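Local coordinates for protein phosphoserine phosphatase (PDB 4AP9) that probably removes the phosphate from L-phosphoserine with the help of magnesium, the last step of L-serine biosynthesis, as a haloacid dehalogenase superfamily hydrolase, at residues A12-E17 with F96-I101; E24-M29 with G103-V108; R73-V78 with V108-K113. All coordinates share one frame; numbering follows the deposited sequence.

Interaction 1 of 3, residues A12-E17 with F96-I101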
# COMPACT_ATOMS: atom_id res chain seq x y z
N ALA A 12 -20.74 13.28 4.76
CA ALA A 12 -21.64 13.71 3.70
C ALA A 12 -20.99 14.92 3.04
O ALA A 12 -20.91 15.99 3.64
CB ALA A 12 -22.98 14.09 4.29
N VAL A 13 -20.50 14.74 1.81
CA VAL A 13 -19.88 15.83 1.05
C VAL A 13 -20.92 16.39 0.09
O VAL A 13 -21.53 15.63 -0.68
CB VAL A 13 -18.66 15.36 0.25
CG1 VAL A 13 -18.03 16.51 -0.55
CG2 VAL A 13 -17.61 14.74 1.17
N ILE A 14 -21.14 17.70 0.16
CA ILE A 14 -22.01 18.37 -0.79
C ILE A 14 -21.24 19.36 -1.66
O ILE A 14 -20.64 20.31 -1.14
CB ILE A 14 -23.16 19.14 -0.08
CG1 ILE A 14 -23.95 18.20 0.84
CG2 ILE A 14 -24.07 19.81 -1.11
CD1 ILE A 14 -24.85 18.94 1.79
N ASP A 15 -21.26 19.13 -2.97
CA ASP A 15 -20.75 20.12 -3.93
C ASP A 15 -21.84 21.18 -4.05
O ASP A 15 -22.93 20.89 -4.54
CB ASP A 15 -20.47 19.45 -5.27
CG ASP A 15 -19.72 20.36 -6.23
OD1 ASP A 15 -19.02 21.27 -5.76
OD2 ASP A 15 -19.83 20.16 -7.46
N ILE A 16 -21.54 22.40 -3.59
CA ILE A 16 -22.52 23.46 -3.39
C ILE A 16 -23.30 23.83 -4.65
O ILE A 16 -24.53 23.90 -4.64
CB ILE A 16 -21.85 24.72 -2.81
CG1 ILE A 16 -21.32 24.40 -1.41
CG2 ILE A 16 -22.83 25.88 -2.73
CD1 ILE A 16 -20.44 25.50 -0.83
N GLU A 17 -22.59 24.07 -5.75
CA GLU A 17 -23.26 24.58 -6.94
C GLU A 17 -24.17 23.54 -7.58
O GLU A 17 -23.75 22.43 -7.88
CB GLU A 17 -22.23 25.07 -7.96
CG GLU A 17 -21.35 26.18 -7.43
CD GLU A 17 -20.08 26.33 -8.25
OE1 GLU A 17 -19.29 25.35 -8.33
OE2 GLU A 17 -19.86 27.42 -8.81
N PHE A 96 -24.36 12.01 9.94
CA PHE A 96 -23.27 12.39 9.06
C PHE A 96 -22.52 13.59 9.61
O PHE A 96 -23.11 14.46 10.25
CB PHE A 96 -23.80 12.74 7.67
CG PHE A 96 -24.33 11.56 6.90
CD1 PHE A 96 -25.63 11.14 7.08
CD2 PHE A 96 -23.52 10.89 6.01
CE1 PHE A 96 -26.12 10.05 6.38
CE2 PHE A 96 -24.00 9.80 5.31
CZ PHE A 96 -25.30 9.38 5.49
N LYS A 97 -21.22 13.64 9.35
CA LYS A 97 -20.50 14.91 9.39
C LYS A 97 -20.64 15.54 8.00
O LYS A 97 -20.47 14.85 7.00
CB LYS A 97 -19.03 14.66 9.72
CG LYS A 97 -18.15 15.86 9.53
CD LYS A 97 -16.77 15.55 10.07
CE LYS A 97 -15.76 15.50 8.97
NZ LYS A 97 -14.39 15.70 9.54
N VAL A 98 -20.97 16.82 7.94
CA VAL A 98 -21.27 17.49 6.67
C VAL A 98 -20.14 18.38 6.17
O VAL A 98 -19.69 19.29 6.88
CB VAL A 98 -22.55 18.34 6.80
CG1 VAL A 98 -22.89 19.04 5.48
CG2 VAL A 98 -23.70 17.47 7.27
N VAL A 99 -19.68 18.13 4.94
CA VAL A 99 -18.57 18.88 4.36
C VAL A 99 -19.08 19.53 3.10
O VAL A 99 -19.57 18.85 2.19
CB VAL A 99 -17.35 17.99 4.04
CG1 VAL A 99 -16.25 18.81 3.43
CG2 VAL A 99 -16.85 17.29 5.30
N LEU A 100 -18.98 20.86 3.04
CA LEU A 100 -19.45 21.59 1.87
C LEU A 100 -18.24 21.97 1.05
O LEU A 100 -17.26 22.50 1.59
CB LEU A 100 -20.21 22.85 2.31
CG LEU A 100 -21.41 22.69 3.24
CD1 LEU A 100 -22.18 23.99 3.32
CD2 LEU A 100 -22.34 21.57 2.80
N ILE A 101 -18.27 21.70 -0.25
CA ILE A 101 -17.14 22.03 -1.09
C ILE A 101 -17.58 22.77 -2.34
O ILE A 101 -18.75 22.69 -2.74
CB ILE A 101 -16.33 20.77 -1.50
CG1 ILE A 101 -17.15 19.82 -2.39
CG2 ILE A 101 -15.87 20.00 -0.27
CD1 ILE A 101 -16.34 18.62 -2.85
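Ala12 and Val98, Val13 and Val99, Ile14 and Leu100, and Asp15 and Ile101 pair as neighbours on two parallel strands. Five backbone hydrogen bonds join them, alternating in direction. Ala12 N gives to Lys97 O at 2.7 Å, and Ala12 O takes Val99 N. Ile14 N and O repeat this with Val99 O and Ile101 N. Ile16 N closes the series on Ile101 O at 2.9 Å, just past the end of strand 11-15. Weaker CA-H...O contacts lie between them, such as Val13 CA to Val99 O at 3.2 Å.

Apolar side chains pack on both faces of the sheet. On one face Val13 CG1 touches Ile101 CD1 at 3.5 Å. Val13 CG1 stands anti to its own nitrogen (chi1 179°), which turns it to this partner. On the other face Ile14 and Leu100 lie side by side, with CD1 of Ile14 3.8 Å from CD2 of Leu100. Ala12 CB meets Phe96 CD2 at 3.7 Å.

Asp15 OD2 is held by a salt bridge to Lys141 NZ. Asp15 ends the central strand of the Rossmann-like HAD core, beside the ligand pocket that includes Lys141.

Strand 153-157 flanks strand 11-15 on its other side. Helix 141-145 packs on the Val13 and Val99 face, and helix 82-93 on the Ala12, Ile14 and Val98 face.

Interaction 2 of 3, residues E24-M29 with G103-V108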
# COMPACT_ATOMS: atom_id res chain seq x y z
N GLU A 24 -24.27 30.85 -10.23
CA GLU A 24 -23.12 30.43 -11.00
C GLU A 24 -22.20 31.62 -11.26
O GLU A 24 -22.43 32.40 -12.18
CB GLU A 24 -23.57 29.81 -12.31
CG GLU A 24 -24.30 28.50 -12.10
CD GLU A 24 -24.69 27.85 -13.40
OE1 GLU A 24 -23.82 27.21 -14.03
OE2 GLU A 24 -25.87 27.99 -13.78
N PHE A 25 -21.16 31.74 -10.43
CA PHE A 25 -20.25 32.89 -10.50
C PHE A 25 -19.78 33.28 -11.91
O PHE A 25 -19.74 34.46 -12.25
CB PHE A 25 -19.02 32.64 -9.61
CG PHE A 25 -17.98 33.73 -9.70
CD1 PHE A 25 -18.11 34.88 -8.94
CD2 PHE A 25 -16.87 33.59 -10.52
CE1 PHE A 25 -17.16 35.88 -9.01
CE2 PHE A 25 -15.91 34.60 -10.59
CZ PHE A 25 -16.06 35.74 -9.83
N TRP A 26 -19.38 32.30 -12.72
CA TRP A 26 -18.86 32.65 -14.04
C TRP A 26 -19.93 33.18 -15.01
O TRP A 26 -19.65 34.06 -15.84
CB TRP A 26 -18.01 31.51 -14.64
CG TRP A 26 -16.71 31.30 -13.88
CD1 TRP A 26 -16.36 30.21 -13.13
CD2 TRP A 26 -15.61 32.24 -13.76
NE1 TRP A 26 -15.10 30.39 -12.58
CE2 TRP A 26 -14.63 31.63 -12.94
CE3 TRP A 26 -15.37 33.51 -14.28
CZ2 TRP A 26 -13.42 32.26 -12.63
CZ3 TRP A 26 -14.16 34.14 -13.97
CH2 TRP A 26 -13.21 33.50 -13.14
N ARG A 27 -21.15 32.65 -14.91
CA ARG A 27 -22.26 33.16 -15.71
C ARG A 27 -22.60 34.58 -15.26
O ARG A 27 -22.91 35.44 -16.07
CB ARG A 27 -23.49 32.26 -15.58
CG ARG A 27 -23.22 30.84 -16.09
CD ARG A 27 -24.47 29.99 -16.17
NE ARG A 27 -24.12 28.60 -16.47
CZ ARG A 27 -23.88 28.12 -17.69
NH1 ARG A 27 -23.93 28.92 -18.75
NH2 ARG A 27 -23.57 26.84 -17.85
N GLU A 28 -22.50 34.83 -13.96
CA GLU A 28 -22.69 36.19 -13.45
C GLU A 28 -21.58 37.13 -13.93
O GLU A 28 -21.84 38.29 -14.29
CB GLU A 28 -22.79 36.18 -11.93
CG GLU A 28 -23.00 37.55 -11.29
CD GLU A 28 -24.38 38.15 -11.56
OE1 GLU A 28 -25.20 37.51 -12.26
OE2 GLU A 28 -24.63 39.27 -11.06
N MSE A 29 -20.33 36.66 -13.92
CA MSE A 29 -19.24 37.48 -14.43
C MSE A 29 -19.43 37.80 -15.91
O MSE A 29 -19.11 38.90 -16.36
CB MSE A 29 -17.88 36.81 -14.21
CG MSE A 29 -17.45 36.80 -12.76
SE MSE A 29 -17.17 38.63 -12.11
CE MSE A 29 -18.74 38.76 -11.08
N GLY A 103 -15.54 24.49 -6.21
CA GLY A 103 -14.39 24.97 -6.95
C GLY A 103 -14.45 26.48 -7.19
O GLY A 103 -13.53 27.06 -7.78
N SER A 104 -15.55 27.09 -6.76
CA SER A 104 -15.69 28.54 -6.83
C SER A 104 -15.10 29.18 -5.57
O SER A 104 -14.53 28.48 -4.71
CB SER A 104 -17.16 28.97 -6.84
OG SER A 104 -17.29 30.34 -7.21
N PHE A 105 -15.26 30.50 -5.46
CA PHE A 105 -14.61 31.29 -4.42
C PHE A 105 -15.27 31.33 -3.04
O PHE A 105 -16.47 31.58 -2.92
CB PHE A 105 -14.47 32.72 -4.98
CG PHE A 105 -13.66 32.80 -6.24
CD1 PHE A 105 -12.28 32.82 -6.19
CD2 PHE A 105 -14.27 32.86 -7.49
CE1 PHE A 105 -11.53 32.89 -7.34
CE2 PHE A 105 -13.52 32.93 -8.64
CZ PHE A 105 -12.15 32.94 -8.57
N GLU A 106 -14.49 31.06 -2.00
CA GLU A 106 -15.00 31.13 -0.63
C GLU A 106 -15.60 32.48 -0.32
O GLU A 106 -16.54 32.58 0.47
CB GLU A 106 -13.88 30.84 0.38
CG GLU A 106 -13.52 29.35 0.47
CD GLU A 106 -12.74 29.00 1.73
OE1 GLU A 106 -12.43 29.93 2.51
OE2 GLU A 106 -12.46 27.79 1.94
N GLU A 107 -15.05 33.53 -0.93
CA GLU A 107 -15.44 34.90 -0.65
C GLU A 107 -16.87 35.14 -1.11
O GLU A 107 -17.65 35.84 -0.45
CB GLU A 107 -14.45 35.88 -1.31
CG GLU A 107 -12.98 35.77 -0.79
CD GLU A 107 -12.11 34.76 -1.58
OE1 GLU A 107 -12.65 33.90 -2.30
OE2 GLU A 107 -10.86 34.86 -1.49
N VAL A 108 -17.22 34.53 -2.24
CA VAL A 108 -18.57 34.62 -2.78
C VAL A 108 -19.54 33.64 -2.10
O VAL A 108 -20.73 33.93 -1.93
CB VAL A 108 -18.54 34.39 -4.29
CG1 VAL A 108 -19.93 34.27 -4.84
CG2 VAL A 108 -17.79 35.52 -4.96
O HOH W 1 -14.15 28.70 -10.11
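Phe25 reaches from the start of helix 25-33 to the loop 103-108. Its CB lies 3.7 Å from Ser104 OG. The ring stands anti to the backbone nitrogen (chi1 176°), which carries it toward the loop. Phe25 CD1 then meets Val108 CG2 at 4.0 Å, and CE1 lies beside the same methyl. Along the other edge, CD2 and CE2 meet Phe105, with Phe25 CE2 3.5 Å from Phe105 CE2; Phe25 CZ, at the tip, lies against it too. The rings pair edge-to-face, the edge of Phe105 against one face of Phe25, centroids 5.1 Å apart and planes at 67°. CG of Met29, a selenomethionine of the same helix, lies over the opposite face.

In the HAD fold the helices inserted after the first strand form a cap. Helix 25-33 fits that place, and the loop 103-108 follows core strand 97-102. An alanine at Phe25 is likely to leave the Phe105 edge without its aromatic face and open a gap beside Val108.

Trp26 adds to the grip on Phe105, its CZ2 lying at the ring edge, 4.0 Å from Phe105 CE2. Trp26 NE1 donates to a water at 3.1 Å, which donates to Gly103 O.

Interaction 3 of 3, residues R73-V78 with V108-K113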
# COMPACT_ATOMS: atom_id res chain seq x y z
N ARG A 73 -20.02 41.90 -4.54
CA ARG A 73 -21.44 42.15 -4.78
C ARG A 73 -22.22 40.87 -5.09
O ARG A 73 -23.40 40.77 -4.78
CB ARG A 73 -21.59 43.10 -5.96
CG ARG A 73 -22.69 44.13 -5.82
CD ARG A 73 -22.10 45.53 -6.15
NE ARG A 73 -23.07 46.39 -6.83
CZ ARG A 73 -22.81 47.10 -7.93
NH1 ARG A 73 -21.61 47.09 -8.47
NH2 ARG A 73 -23.78 47.84 -8.47
N THR A 74 -21.56 39.90 -5.72
CA THR A 74 -22.23 38.67 -6.13
C THR A 74 -22.72 37.83 -4.96
O THR A 74 -23.67 37.05 -5.11
CB THR A 74 -21.33 37.79 -7.02
OG1 THR A 74 -20.21 37.31 -6.26
CG2 THR A 74 -20.82 38.59 -8.22
N ARG A 75 -22.11 37.97 -3.79
CA ARG A 75 -22.55 37.18 -2.65
C ARG A 75 -24.00 37.52 -2.29
O ARG A 75 -24.69 36.75 -1.62
CB ARG A 75 -21.60 37.31 -1.45
CG ARG A 75 -21.45 38.70 -0.90
CD ARG A 75 -20.15 38.88 -0.10
NE ARG A 75 -20.23 38.34 1.26
CZ ARG A 75 -21.00 38.84 2.23
NH1 ARG A 75 -21.80 39.88 1.98
NH2 ARG A 75 -21.00 38.29 3.44
N GLU A 76 -24.47 38.67 -2.74
CA GLU A 76 -25.88 39.02 -2.59
C GLU A 76 -26.82 38.05 -3.32
O GLU A 76 -28.00 37.95 -3.00
CB GLU A 76 -26.11 40.46 -3.05
CG GLU A 76 -25.39 41.47 -2.16
CD GLU A 76 -25.47 42.89 -2.68
OE1 GLU A 76 -26.18 43.12 -3.68
OE2 GLU A 76 -24.81 43.77 -2.07
N LYS A 77 -26.29 37.34 -4.31
CA LYS A 77 -27.08 36.37 -5.06
C LYS A 77 -26.95 34.96 -4.48
O LYS A 77 -27.50 34.00 -5.01
CB LYS A 77 -26.67 36.36 -6.54
CG LYS A 77 -27.22 37.53 -7.33
CD LYS A 77 -27.12 37.28 -8.84
CE LYS A 77 -27.73 38.41 -9.64
NZ LYS A 77 -27.93 38.02 -11.07
N VAL A 78 -26.21 34.84 -3.39
CA VAL A 78 -25.98 33.56 -2.74
C VAL A 78 -26.69 33.58 -1.40
O VAL A 78 -26.35 34.38 -0.53
CB VAL A 78 -24.48 33.34 -2.50
CG1 VAL A 78 -24.24 32.03 -1.76
CG2 VAL A 78 -23.71 33.40 -3.82
N VAL A 108 -17.22 34.53 -2.24
CA VAL A 108 -18.57 34.62 -2.78
C VAL A 108 -19.54 33.64 -2.10
O VAL A 108 -20.73 33.93 -1.93
CB VAL A 108 -18.54 34.39 -4.29
CG1 VAL A 108 -19.93 34.27 -4.84
CG2 VAL A 108 -17.79 35.52 -4.96
N LEU A 109 -19.03 32.48 -1.69
CA LEU A 109 -19.89 31.46 -1.09
C LEU A 109 -19.91 31.58 0.43
O LEU A 109 -20.31 30.67 1.14
CB LEU A 109 -19.43 30.06 -1.51
CG LEU A 109 -19.65 29.75 -3.00
CD1 LEU A 109 -19.08 28.37 -3.35
CD2 LEU A 109 -21.13 29.84 -3.36
N GLU A 110 -19.49 32.74 0.90
CA GLU A 110 -19.45 33.03 2.33
C GLU A 110 -20.73 32.66 3.11
O GLU A 110 -20.65 32.19 4.25
CB GLU A 110 -19.06 34.49 2.52
CG GLU A 110 -18.82 34.88 3.95
CD GLU A 110 -20.08 35.29 4.65
OE1 GLU A 110 -21.12 35.46 3.96
OE2 GLU A 110 -20.05 35.44 5.90
N PRO A 111 -21.91 32.85 2.51
CA PRO A 111 -23.11 32.47 3.27
C PRO A 111 -23.13 31.00 3.74
O PRO A 111 -23.80 30.68 4.73
CB PRO A 111 -24.26 32.76 2.29
CG PRO A 111 -23.73 33.84 1.40
CD PRO A 111 -22.25 33.55 1.25
N PHE A 112 -22.40 30.12 3.05
CA PHE A 112 -22.38 28.70 3.38
C PHE A 112 -21.23 28.33 4.32
O PHE A 112 -21.09 27.18 4.71
CB PHE A 112 -22.24 27.87 2.11
CG PHE A 112 -23.43 27.95 1.20
CD1 PHE A 112 -24.58 27.25 1.50
CD2 PHE A 112 -23.39 28.71 0.04
CE1 PHE A 112 -25.68 27.30 0.67
CE2 PHE A 112 -24.49 28.77 -0.78
CZ PHE A 112 -25.63 28.06 -0.47
N LYS A 113 -20.41 29.32 4.68
CA LYS A 113 -19.14 29.08 5.36
C LYS A 113 -19.30 28.32 6.69
O LYS A 113 -18.44 27.52 7.06
CB LYS A 113 -18.45 30.42 5.61
CG LYS A 113 -17.02 30.37 6.12
CD LYS A 113 -16.57 31.79 6.42
CE LYS A 113 -15.06 31.94 6.46
NZ LYS A 113 -14.64 33.39 6.42
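Val78 fills the tight part of this contact, pressed against Val108, Leu109, Pro111 and Phe112. Its CG1 lies 3.4 Å from Phe112 CE2 and 3.7 Å from Pro111 CG. This methyl is anti to the backbone nitrogen (chi1 177°), which aims it between the proline and the aromatic ring. Leu109 CD2 also reaches it. The other methyl, CG2, turns to Val108 and sits 3.6 Å from Val108 O. Pro111 CG also comes 3.3 Å from Val78 O.

Thr74 closes the buried side further along. Its OG1 lies against both methyls of Val108, 3.3 Å from CG2, and is hydrogen-bonded to Phe71 O. The hydroxyl is thus satisfied although its neighbours across the contact are apolar.

The outer side is looser and polar. Arg75 and Glu110, both partly exposed, form a salt bridge across it. Arg75 NH2 is 2.9 Å from Glu110 OE1, but the hydrogen bond is weak, bent to 125° at the hydrogen. The guanidinium and carboxylate planes are 42° apart, so the groups do not lie flat against each other. The arginine chain bends at its third torsion to bring NH2 to the acid.

The contact joins the turn after helix 68-73, near the end of inserted helices consistent with a HAD cap, to the loop after core strand 97-102. Thr74 also rests on helix 25-33, while Leu109 and Phe112 pack on strands 97-102 and 118-127.

Overall arrangement
Interaction 1 lies in the central sheet. The chain after its second strand meets helix 25-33 in interaction 2 and the turn after helix 68-73 in interaction 3. Interactions 2 and 3 share Val108, and their centres are about 9 Å apart. Glu28 OE1 and Lys77 NZ tie them by a 3.0 Å salt bridge. Interaction 1 is about 17 Å from interaction 2 and about 16 Å from interaction 3, centre to centre. It touches interaction 2 at Glu17 OE2 and Ser104 CB (3.7 Å), and interaction 3 at Ile16 CG2 and Phe112 CE2 (3.9 Å). A bound 3-pyridinium-1-ylpropane-1-sulfonate lies about 6 Å from the Asp15 side chain, in a pocket that includes Lys141 and Tyr160.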